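Local coordinates for DUF5751 domain-containing protein (Sulfolobus tokodaii, PDB 2RBG) that is of unknown function and belongs to the DUF5751 family, folding as a five-stranded parallel beta-sheet flanked by helices, at residues K104-D107 and N108-T111. Numbering follows the deposited sequence.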
ATOM      1  N   LYS A 104      -1.750 -16.277   4.329  1.00 18.40           N
ATOM      2  CA  LYS A 104      -1.550 -17.395   5.244  1.00 17.38           C
ATOM      3  C   LYS A 104      -0.062 -17.606   5.515  1.00 17.58           C
ATOM      4  O   LYS A 104       0.341 -17.837   6.656  1.00 19.01           O
ATOM      5  CB  LYS A 104      -2.161 -18.671   4.661  1.00 18.69           C
ATOM      6  CG  LYS A 104      -2.010 -19.896   5.553  1.00 22.54           C
ATOM      7  CD  LYS A 104      -2.802 -21.084   5.011  1.00 23.95           C
ATOM      8  CE  LYS A 104      -2.371 -21.456   3.596  1.00 27.27           C
ATOM      9  NZ  LYS A 104      -3.123 -22.630   3.064  1.00 29.03           N
ATOM     10  N   ILE A 105       0.750 -17.525   4.464  1.00 16.37           N
ATOM     11  CA  ILE A 105       2.192 -17.698   4.603  1.00 16.07           C
ATOM     12  C   ILE A 105       2.748 -16.637   5.551  1.00 14.20           C
ATOM     13  O   ILE A 105       3.533 -16.945   6.448  1.00 15.34           O
ATOM     14  CB  ILE A 105       2.913 -17.579   3.236  1.00 15.75           C
ATOM     15  CG1 ILE A 105       2.486 -18.726   2.319  1.00 18.48           C
ATOM     16  CG2 ILE A 105       4.427 -17.614   3.431  1.00 16.56           C
ATOM     17  CD1 ILE A 105       3.155 -18.703   0.959  1.00 22.69           C
ATOM     18  N   VAL A 106       2.342 -15.388   5.347  1.00 11.65           N
ATOM     19  CA  VAL A 106       2.806 -14.298   6.197  1.00 13.23           C
ATOM     20  C   VAL A 106       2.444 -14.557   7.657  1.00 17.19           C
ATOM     21  O   VAL A 106       3.252 -14.313   8.555  1.00 15.73           O
ATOM     22  CB  VAL A 106       2.201 -12.945   5.761  1.00 14.34           C
ATOM     23  CG1 VAL A 106       2.622 -11.850   6.730  1.00 14.51           C
ATOM     24  CG2 VAL A 106       2.666 -12.604   4.352  1.00 12.30           C
ATOM     25  N   ASP A 107       1.235 -15.059   7.895  1.00 15.92           N
ATOM     26  CA  ASP A 107       0.797 -15.345   9.257  1.00 19.28           C
ATOM     27  C   ASP A 107       1.689 -16.374   9.943  1.00 18.25           C
ATOM     28  O   ASP A 107       1.812 -16.372  11.168  1.00 19.40           O
ATOM     29  CB  ASP A 107      -0.645 -15.869   9.280  1.00 21.10           C
ATOM     30  CG  ASP A 107      -1.659 -14.835   8.837  1.00 24.44           C
ATOM     31  OD1 ASP A 107      -1.475 -13.640   9.153  1.00 24.29           O
ATOM     32  OD2 ASP A 107      -2.655 -15.222   8.189  1.00 26.54           O
ATOM     33  N   ASN A 108       2.303 -17.254   9.157  1.00 16.67           N
ATOM     34  CA  ASN A 108       3.158 -18.297   9.718  1.00 16.97           C
ATOM     35  C   ASN A 108       4.649 -17.978   9.763  1.00 15.91           C
ATOM     36  O   ASN A 108       5.452 -18.833  10.129  1.00 13.39           O
ATOM     37  CB  ASN A 108       2.947 -19.616   8.969  1.00 19.30           C
ATOM     38  CG  ASN A 108       1.594 -20.238   9.257  1.00 23.83           C
ATOM     39  OD1 ASN A 108       0.557 -19.739   8.816  1.00 26.90           O
ATOM     40  ND2 ASN A 108       1.599 -21.331  10.010  1.00 22.68           N
ATOM     41  N   LEU A 109       5.027 -16.760   9.390  1.00 14.98           N
ATOM     42  CA  LEU A 109       6.437 -16.379   9.426  1.00 14.18           C
ATOM     43  C   LEU A 109       6.844 -16.093  10.862  1.00 16.48           C
ATOM     44  O   LEU A 109       6.000 -15.768  11.697  1.00 14.47           O
ATOM     45  CB  LEU A 109       6.681 -15.119   8.593  1.00 11.94           C
ATOM     46  CG  LEU A 109       6.483 -15.202   7.081  1.00  9.62           C
ATOM     47  CD1 LEU A 109       6.629 -13.809   6.481  1.00  8.05           C
ATOM     48  CD2 LEU A 109       7.498 -16.159   6.473  1.00  8.93           C
ATOM     49  N   PRO A 110       8.145 -16.211  11.169  1.00 16.03           N
ATOM     50  CA  PRO A 110       8.629 -15.944  12.526  1.00 18.68           C
ATOM     51  C   PRO A 110       8.253 -14.527  12.958  1.00 18.36           C
ATOM     52  O   PRO A 110       8.213 -13.607  12.139  1.00 16.80           O
ATOM     53  CB  PRO A 110      10.138 -16.122  12.394  1.00 17.68           C
ATOM     54  CG  PRO A 110      10.254 -17.171  11.331  1.00 20.90           C
ATOM     55  CD  PRO A 110       9.236 -16.708  10.312  1.00 17.75           C
ATOM     56  N   THR A 111       7.986 -14.359  14.246  1.00 17.87           N
ATOM     57  CA  THR A 111       7.608 -13.062  14.791  1.00 19.17           C
ATOM     58  C   THR A 111       8.580 -11.944  14.415  1.00 18.59           C
ATOM     59  O   THR A 111       8.167 -10.878  13.962  1.00 15.29           O
ATOM     60  CB  THR A 111       7.519 -13.123  16.326  1.00 18.45           C
ATOM     61  OG1 THR A 111       6.548 -14.104  16.707  1.00 26.33           O
ATOM     62  CG2 THR A 111       7.119 -11.770  16.889  1.00 22.32           C
TER
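The C-terminal end of helix 99-107, in a Rossmann-like alpha/beta fold with a parallel sheet of strand order 3-2-1-4-5, finishes in 3-10-type backbone bonds from Asn-108 and Leu-109 as the chain runs on towards the short helix 111-114. Asn-108 N makes a bent hydrogen bond to Ile-105 O, 3.0 Å long with an angle of 134° at the hydrogen. A weak second bond runs from Asn-108 N to Lys-104 O at 3.2 Å, so the one N-H is shared between an i-to-i-3 and an i-to-i-4 acceptor, consistent with a 3-10-like tightening at the helix end. Leu-109 N then makes a much straighter bond to Val-106 O, 165° at the hydrogen, just as the chain leaves the helix. On the outer surface the exposed side chains of Lys-104 and Asn-108, one turn apart, run alongside each other.

On the inner side Leu-109 fills the angle between the helix end and the departing chain. With CG anti to its own carbonyl carbon (chi1 -66°), its branch folds back under the last turn: Leu-109 CG sits 3.5 Å from Ile-105 O, and Leu-109 CD1 lies 3.9 Å from Val-106 CA. Beyond the helix, Leu-109 packs on Leu-82 of helix 75-82 and on Leu-90 of strand 89-94, while Ile-105 touches Phe-78 and Val-106 meets Val-92. Replacing Leu-109 with an alanine would probably leave Leu-82 and Leu-90 without this apolar neighbour and open a gap beneath the helix end. Side chain to side chain, Leu-109 touches Val-106 just lightly, Leu-109 CD1 standing 4.5 Å from Val-106 CG1.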